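Local coordinates for flavodoxin (Aquifex aeolicus, PDB 2ARK), which probably serves as a low-potential electron donor to redox enzymes, carrying FMN as its cofactor, at residues 42-50 with 70-79; 93-104 with 133-143. All blocks are in the same frame, centred on the assembly; numbering follows the deposited sequence.

How the contacts relate
Contact 1 comes first along the chain and closes before contact 2 opens; helix 69-78, half of contact 1, is followed directly by strand 90-97, which begins contact 2. Their centres lie 22 Å apart and their nearest atoms about 7 Å, so they do not touch. Both belong to one flavodoxin-like alpha/beta fold built on a parallel sheet. Contact 1 lies in the helical layer, packing helix 69-78 against the connection from strand 35-41 into helix 47-52, with strand 5-11 beneath. Contact 2 lies within the sheet, where two neighbouring strands, 90-97 and 139-142, pair edge to edge. Contact 1 borders the second subunit, contact 2 the third and fourth.

Contact 1: residues 42-50 with 70-79; sequences VDEATKEDV and KMKRFFDDVL
Phe74 reaches from helix 69-78 into the bend made by residues 42-50, and its side chain can be followed outward atom by atom. CB starts against Val42, whose CG2 lies 3.5 Å from Phe74 CB; the valine and the phenylalanine run past one another, pointing opposite ways. CG and CD1 still border that methyl. With CG anti to the backbone N (chi1 180°), the ring is carried on toward Ala45, where Phe74 CE1 comes 3.5 Å from Ala45 O, at the ring edge and near its plane. CZ, at the tip, meets Ala45 CB and, at 4.0 Å from Phe74 CZ, Thr46 O. Phe74 CE2, also at the ring edge, meets Val50 CG2. Ile10 of strand 5-11 touches both Ala45 and Phe74: helix 69-78 and the connection into helix 47-52 pack side by side over the parallel sheet of the flavodoxin-like alpha/beta fold.

Beyond the ring, Val50 and Leu79 meet tip to tip, Val50 CG2 lying 3.8 Å from Leu79 CD2, and the same leucine methyl touches Lys47 CA. Val78 CG1 packs beside Lys47 CB. At the other end the selenomethionine Met71 folds its chain so that CE approaches Val42 CB at 4.2 Å. At the exposed edge of the contact Asp43 OD1 and Lys70 NZ form a long salt bridge of 3.8 Å.

The helix that follows Thr46 is capped within its own segment: Thr46 and Asp49 make a capping box, with Thr46 N donating to Asp49 OD2 at 3.0 Å and Asp49 N bonding weakly to Thr46 OG1. No hydrogen bond crosses between the segments, so the contact rests on apolar packing, with Val42 and Phe74 at its middle, Val50 and Leu79 at one end, and a loose charge pair at its margin.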
# COMPACT_ATOMS: atom_id res chain seq x y z
N VAL A 42 10.78 -15.93 14.93
CA VAL A 42 11.37 -14.63 15.24
C VAL A 42 12.13 -14.53 16.60
O VAL A 42 13.18 -13.88 16.65
CB VAL A 42 10.33 -13.47 15.10
CG1 VAL A 42 9.23 -13.58 16.10
CG2 VAL A 42 11.00 -12.14 15.24
N ASP A 43 11.62 -15.17 17.66
CA ASP A 43 12.27 -15.16 18.99
C ASP A 43 13.57 -15.96 18.99
O ASP A 43 14.41 -15.77 19.87
CB ASP A 43 11.41 -15.84 20.06
CG ASP A 43 10.08 -15.14 20.33
OD1 ASP A 43 9.96 -13.90 20.18
OD2 ASP A 43 9.16 -15.90 20.71
N GLU A 44 13.71 -16.87 18.03
CA GLU A 44 14.88 -17.71 17.85
C GLU A 44 15.96 -17.01 17.01
O GLU A 44 17.13 -17.24 17.20
CB GLU A 44 14.42 -18.94 17.06
CG GLU A 44 14.82 -20.31 17.52
CD GLU A 44 14.45 -21.41 16.47
OE1 GLU A 44 13.38 -21.31 15.78
OE2 GLU A 44 15.25 -22.40 16.38
N ALA A 45 15.53 -16.17 16.07
CA ALA A 45 16.38 -15.63 15.00
C ALA A 45 17.42 -14.59 15.43
O ALA A 45 17.22 -13.88 16.42
CB ALA A 45 15.52 -15.06 13.88
N THR A 46 18.51 -14.51 14.68
CA THR A 46 19.59 -13.58 15.00
C THR A 46 19.95 -12.72 13.79
O THR A 46 19.67 -13.09 12.65
CB THR A 46 20.86 -14.31 15.48
OG1 THR A 46 21.28 -15.22 14.46
CG2 THR A 46 20.62 -15.09 16.75
N LYS A 47 20.60 -11.59 14.04
CA LYS A 47 21.14 -10.77 12.97
C LYS A 47 22.13 -11.56 12.11
O LYS A 47 22.29 -11.26 10.95
CB LYS A 47 21.72 -9.43 13.51
CG LYS A 47 23.12 -9.47 14.16
CD LYS A 47 23.50 -8.08 14.74
CE LYS A 47 25.02 -7.82 14.84
NZ LYS A 47 25.79 -8.54 15.91
N GLU A 48 22.75 -12.60 12.66
CA GLU A 48 23.70 -13.44 11.92
C GLU A 48 23.04 -14.38 10.90
O GLU A 48 23.62 -14.67 9.86
CB GLU A 48 24.59 -14.26 12.88
CG GLU A 48 25.71 -13.47 13.56
CD GLU A 48 25.23 -12.60 14.73
OE1 GLU A 48 24.35 -13.05 15.50
OE2 GLU A 48 25.75 -11.47 14.90
N ASP A 49 21.82 -14.84 11.21
CA ASP A 49 20.99 -15.60 10.27
C ASP A 49 20.74 -14.82 9.01
O ASP A 49 20.72 -15.40 7.92
CB ASP A 49 19.63 -15.94 10.88
CG ASP A 49 19.74 -16.99 11.97
OD1 ASP A 49 20.62 -17.87 11.79
OD2 ASP A 49 18.99 -16.91 12.98
N VAL A 50 20.55 -13.51 9.17
CA VAL A 50 20.16 -12.63 8.08
C VAL A 50 21.38 -12.34 7.23
O VAL A 50 21.33 -12.41 6.00
CB VAL A 50 19.44 -11.32 8.61
CG1 VAL A 50 19.30 -10.27 7.52
CG2 VAL A 50 18.07 -11.68 9.21
N LYS A 70 6.04 -8.29 16.83
CA LYS A 70 7.30 -8.99 17.12
C LYS A 70 8.17 -9.06 15.86
O LYS A 70 9.38 -8.91 15.96
CB LYS A 70 7.11 -10.37 17.81
CG LYS A 70 6.97 -10.31 19.35
CD LYS A 70 7.05 -11.69 19.98
CE LYS A 70 6.79 -11.71 21.48
NZ LYS A 70 6.73 -13.12 22.10
N MSE A 71 7.57 -9.24 14.68
CA MSE A 71 8.37 -9.21 13.47
C MSE A 71 8.89 -7.80 13.17
O MSE A 71 10.04 -7.63 12.81
CB MSE A 71 7.62 -9.79 12.28
CG MSE A 71 8.49 -9.90 11.05
SE MSE A 71 9.97 -11.25 11.25
CE MSE A 71 8.93 -12.92 11.23
N LYS A 72 8.04 -6.80 13.35
CA LYS A 72 8.42 -5.41 13.22
C LYS A 72 9.56 -5.07 14.19
O LYS A 72 10.52 -4.38 13.80
CB LYS A 72 7.18 -4.51 13.46
CG LYS A 72 7.40 -3.05 13.16
CD LYS A 72 7.48 -2.74 11.64
CE LYS A 72 8.40 -1.55 11.34
NZ LYS A 72 8.01 -0.38 12.17
N ARG A 73 9.50 -5.56 15.43
CA ARG A 73 10.53 -5.23 16.42
C ARG A 73 11.89 -5.86 16.06
O ARG A 73 12.94 -5.26 16.26
CB ARG A 73 10.09 -5.67 17.81
CG ARG A 73 11.09 -5.43 18.96
CD ARG A 73 11.07 -6.68 19.77
NE ARG A 73 10.56 -6.44 21.08
CZ ARG A 73 10.08 -7.35 21.92
NH1 ARG A 73 9.69 -6.91 23.10
NH2 ARG A 73 9.96 -8.66 21.62
N PHE A 74 11.84 -7.06 15.51
CA PHE A 74 13.03 -7.72 15.06
C PHE A 74 13.76 -6.91 13.97
O PHE A 74 15.00 -6.74 14.00
CB PHE A 74 12.68 -9.13 14.54
CG PHE A 74 13.87 -9.89 14.05
CD1 PHE A 74 14.66 -10.63 14.94
CD2 PHE A 74 14.22 -9.85 12.70
CE1 PHE A 74 15.79 -11.33 14.49
CE2 PHE A 74 15.34 -10.54 12.25
CZ PHE A 74 16.13 -11.28 13.15
N PHE A 75 12.99 -6.43 13.00
CA PHE A 75 13.54 -5.59 11.96
C PHE A 75 14.00 -4.25 12.47
O PHE A 75 15.07 -3.80 12.11
CB PHE A 75 12.57 -5.48 10.77
CG PHE A 75 12.65 -6.65 9.85
CD1 PHE A 75 12.07 -7.86 10.21
CD2 PHE A 75 13.37 -6.58 8.67
CE1 PHE A 75 12.20 -8.98 9.38
CE2 PHE A 75 13.50 -7.68 7.84
CZ PHE A 75 12.91 -8.89 8.19
N ASP A 76 13.21 -3.61 13.33
CA ASP A 76 13.53 -2.27 13.79
C ASP A 76 14.74 -2.33 14.68
O ASP A 76 15.61 -1.49 14.54
CB ASP A 76 12.38 -1.61 14.59
CG ASP A 76 11.21 -1.17 13.71
OD1 ASP A 76 11.45 -0.89 12.51
OD2 ASP A 76 10.06 -1.11 14.24
N ASP A 77 14.76 -3.30 15.59
CA ASP A 77 15.69 -3.25 16.71
C ASP A 77 16.87 -4.21 16.63
O ASP A 77 17.97 -3.86 17.06
CB ASP A 77 14.96 -3.45 18.05
CG ASP A 77 14.07 -2.24 18.44
OD1 ASP A 77 14.04 -1.20 17.72
OD2 ASP A 77 13.40 -2.35 19.49
N VAL A 78 16.64 -5.41 16.11
CA VAL A 78 17.73 -6.38 15.94
C VAL A 78 18.51 -6.09 14.65
O VAL A 78 19.72 -5.96 14.70
CB VAL A 78 17.23 -7.87 16.02
CG1 VAL A 78 18.34 -8.86 15.69
CG2 VAL A 78 16.67 -8.17 17.42
N LEU A 79 17.81 -5.95 13.52
CA LEU A 79 18.48 -5.65 12.25
C LEU A 79 18.84 -4.18 12.06
O LEU A 79 19.55 -3.84 11.12
CB LEU A 79 17.64 -6.13 11.08
CG LEU A 79 17.29 -7.60 10.99
CD1 LEU A 79 16.78 -7.81 9.61
CD2 LEU A 79 18.52 -8.53 11.26

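Contact 2: residues 93-104 with 133-143; sequences AFSSSGGWGGGN and FTLHYGAVVAG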
# COMPACT_ATOMS: atom_id res chain seq x y z
N ALA A 93 7.42 -12.61 1.13
CA ALA A 93 6.54 -12.47 2.30
C ALA A 93 5.52 -13.58 2.29
O ALA A 93 5.20 -14.11 1.22
CB ALA A 93 5.81 -11.07 2.26
N PHE A 94 4.98 -13.94 3.45
CA PHE A 94 3.78 -14.81 3.48
C PHE A 94 2.94 -14.56 4.73
O PHE A 94 3.45 -14.01 5.72
CB PHE A 94 4.12 -16.28 3.31
CG PHE A 94 5.10 -16.84 4.34
CD1 PHE A 94 6.49 -16.68 4.17
CD2 PHE A 94 4.62 -17.59 5.44
CE1 PHE A 94 7.38 -17.21 5.11
CE2 PHE A 94 5.52 -18.14 6.38
CZ PHE A 94 6.90 -17.94 6.22
N SER A 95 1.66 -14.91 4.70
CA SER A 95 0.78 -14.50 5.78
C SER A 95 -0.51 -15.30 5.80
O SER A 95 -1.05 -15.69 4.74
CB SER A 95 0.44 -13.00 5.66
OG SER A 95 -0.29 -12.51 6.78
N SER A 96 -1.00 -15.53 7.02
CA SER A 96 -2.22 -16.27 7.26
C SER A 96 -3.11 -15.26 7.95
O SER A 96 -2.65 -14.53 8.83
CB SER A 96 -1.94 -17.44 8.20
OG SER A 96 -3.11 -18.16 8.53
N SER A 97 -4.38 -15.19 7.54
CA SER A 97 -5.38 -14.31 8.16
C SER A 97 -6.55 -15.12 8.67
O SER A 97 -6.59 -16.31 8.47
CB SER A 97 -5.87 -13.24 7.18
OG SER A 97 -6.34 -13.85 5.98
N GLY A 98 -7.49 -14.46 9.33
CA GLY A 98 -8.69 -15.08 9.87
C GLY A 98 -9.63 -15.47 8.75
O GLY A 98 -10.40 -16.42 8.87
N GLY A 99 -9.55 -14.75 7.64
CA GLY A 99 -10.51 -14.92 6.56
C GLY A 99 -10.00 -14.37 5.25
O GLY A 99 -9.12 -13.50 5.24
N TRP A 100 -10.53 -14.92 4.15
CA TRP A 100 -10.40 -14.32 2.82
C TRP A 100 -11.09 -12.97 2.84
O TRP A 100 -12.22 -12.84 3.36
CB TRP A 100 -10.98 -15.24 1.73
CG TRP A 100 -10.26 -16.50 1.72
CD1 TRP A 100 -10.66 -17.69 2.28
CD2 TRP A 100 -8.94 -16.72 1.21
NE1 TRP A 100 -9.67 -18.64 2.12
CE2 TRP A 100 -8.61 -18.07 1.47
CE3 TRP A 100 -8.01 -15.90 0.55
CZ2 TRP A 100 -7.38 -18.63 1.08
CZ3 TRP A 100 -6.77 -16.47 0.16
CH2 TRP A 100 -6.48 -17.82 0.42
N GLY A 101 -10.40 -11.98 2.30
CA GLY A 101 -10.84 -10.59 2.37
C GLY A 101 -10.42 -9.94 3.68
O GLY A 101 -10.82 -8.81 3.98
N GLY A 102 -9.59 -10.65 4.44
CA GLY A 102 -9.21 -10.27 5.80
C GLY A 102 -7.92 -9.52 5.89
O GLY A 102 -7.56 -9.04 6.97
N GLY A 103 -7.19 -9.43 4.79
CA GLY A 103 -6.06 -8.52 4.74
C GLY A 103 -4.73 -9.19 4.62
O GLY A 103 -3.72 -8.57 4.91
N ASN A 104 -4.71 -10.44 4.17
CA ASN A 104 -3.45 -11.17 4.00
C ASN A 104 -2.51 -10.68 2.89
O ASN A 104 -1.29 -10.85 3.02
CB ASN A 104 -3.63 -12.70 3.95
CG ASN A 104 -4.72 -13.16 2.99
OD1 ASN A 104 -5.45 -14.12 3.30
ND2 ASN A 104 -4.82 -12.54 1.83
N PHE A 133 -6.05 -20.02 -7.71
CA PHE A 133 -5.22 -19.89 -6.55
C PHE A 133 -3.78 -19.49 -6.91
O PHE A 133 -3.05 -20.26 -7.55
CB PHE A 133 -5.27 -21.15 -5.66
CG PHE A 133 -5.02 -20.85 -4.21
CD1 PHE A 133 -3.73 -20.85 -3.70
CD2 PHE A 133 -6.07 -20.49 -3.38
CE1 PHE A 133 -3.48 -20.51 -2.36
CE2 PHE A 133 -5.85 -20.18 -2.03
CZ PHE A 133 -4.54 -20.17 -1.53
N THR A 134 -3.38 -18.29 -6.45
CA THR A 134 -2.06 -17.75 -6.75
C THR A 134 -1.38 -17.08 -5.55
O THR A 134 -1.80 -17.24 -4.40
CB THR A 134 -2.08 -16.88 -8.02
OG1 THR A 134 -0.75 -16.66 -8.47
CG2 THR A 134 -2.81 -15.55 -7.83
N LEU A 135 -0.30 -16.34 -5.80
CA LEU A 135 0.54 -15.83 -4.73
C LEU A 135 1.35 -14.63 -5.20
O LEU A 135 2.57 -14.51 -4.93
CB LEU A 135 1.42 -16.97 -4.16
CG LEU A 135 2.36 -17.83 -5.02
CD1 LEU A 135 3.63 -18.17 -4.21
CD2 LEU A 135 1.66 -19.10 -5.56
N HIS A 136 0.65 -13.70 -5.84
CA HIS A 136 1.26 -12.54 -6.50
C HIS A 136 2.11 -11.61 -5.64
O HIS A 136 3.06 -10.99 -6.14
CB HIS A 136 0.20 -11.72 -7.27
CG HIS A 136 -0.37 -12.42 -8.45
ND1 HIS A 136 0.06 -13.67 -8.86
CD2 HIS A 136 -1.32 -12.05 -9.34
CE1 HIS A 136 -0.61 -14.03 -9.94
NE2 HIS A 136 -1.45 -13.07 -10.25
N TYR A 137 1.73 -11.48 -4.37
CA TYR A 137 2.46 -10.60 -3.41
C TYR A 137 3.09 -11.41 -2.28
O TYR A 137 3.79 -10.87 -1.41
CB TYR A 137 1.58 -9.41 -2.93
CG TYR A 137 1.15 -8.65 -4.16
CD1 TYR A 137 -0.10 -8.87 -4.75
CD2 TYR A 137 2.06 -7.82 -4.81
CE1 TYR A 137 -0.46 -8.21 -5.97
CE2 TYR A 137 1.72 -7.16 -6.05
CZ TYR A 137 0.46 -7.36 -6.60
OH TYR A 137 0.13 -6.71 -7.80
N GLY A 138 2.86 -12.71 -2.32
CA GLY A 138 3.42 -13.63 -1.34
C GLY A 138 2.41 -14.72 -1.12
O GLY A 138 1.25 -14.60 -1.57
N ALA A 139 2.82 -15.78 -0.47
CA ALA A 139 1.88 -16.85 -0.16
C ALA A 139 0.88 -16.39 0.92
O ALA A 139 1.27 -15.87 1.94
CB ALA A 139 2.63 -18.14 0.25
N VAL A 140 -0.41 -16.54 0.66
CA VAL A 140 -1.46 -16.13 1.61
C VAL A 140 -2.50 -17.28 1.77
O VAL A 140 -2.78 -18.01 0.80
CB VAL A 140 -2.17 -14.77 1.17
CG1 VAL A 140 -1.16 -13.58 1.17
CG2 VAL A 140 -2.85 -14.91 -0.23
N VAL A 141 -3.04 -17.44 2.98
CA VAL A 141 -4.02 -18.46 3.30
C VAL A 141 -4.95 -17.89 4.37
O VAL A 141 -4.54 -17.01 5.14
CB VAL A 141 -3.34 -19.79 3.83
CG1 VAL A 141 -4.39 -20.80 4.22
CG2 VAL A 141 -2.40 -20.43 2.76
N ALA A 142 -6.19 -18.34 4.42
CA ALA A 142 -6.99 -18.06 5.60
C ALA A 142 -6.92 -19.27 6.54
O ALA A 142 -7.22 -20.41 6.13
CB ALA A 142 -8.41 -17.71 5.23
N GLY A 143 -6.50 -19.05 7.78
CA GLY A 143 -6.26 -20.14 8.72
C GLY A 143 -5.06 -21.01 8.38
O GLY A 143 -4.05 -20.52 7.86
O HOH W 1 6.27 -12.12 -1.53
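Phe133 begins the second segment by meeting Trp100: Phe133 CE2 lies 3.5 Å from Trp100 CH2, the ring planes stand at 86°, and the approach is oblique. Helix 148-168 also touches Phe133, through Glu149, Glu150 and Ala153, and the indole itself meets Trp100 of the third subunit. The chain then turns through Tyr137, whose O is linked by a water to Ala93 N; its hydroxyl bonds Asn117 and Thr113 of the fourth subunit. At Gly138 a CB would clash with Ala93 O, and without one the strands can close up.

From Ala139 the pairing with strand 93-97 is parallel, the short axes 4.7 Å apart and 11° from aligned; these are neighbouring strands in the sheet of the flavodoxin-like fold. Ala139 O takes the Ser95 N-H at 2.9 Å, while its CB rests against Phe94 CB. Val140 turns to the side that carries Ser95, and its CB packs on the Asn104 amide. Val141 gives its N-H to Ser95 O and takes that of Ser97. Ala142 puts CB over a face of the indole, a CH-pi contact 3.7 Å from the centroid of the Trp100 five-membered ring. An alanine in place of Trp100 is likely to leave Ala142 CB without its aromatic cover, open a gap beside Phe133 and lose the ring contact with the third subunit. Gly143 ends the walk, its N held by Ser97 O at 2.8 Å and its O by Ser96 OG at 2.6 Å; Ser96 OG stands anti to the backbone N (chi1 177°), which turns it to that carbonyl. A phosphate ion near Ser96 probably comes from the crystallisation liquor, though such ions often mark pockets.

Backbone bonds therefore fix the strand register, while the serine hydroxyl and the indole secure its C-terminal end.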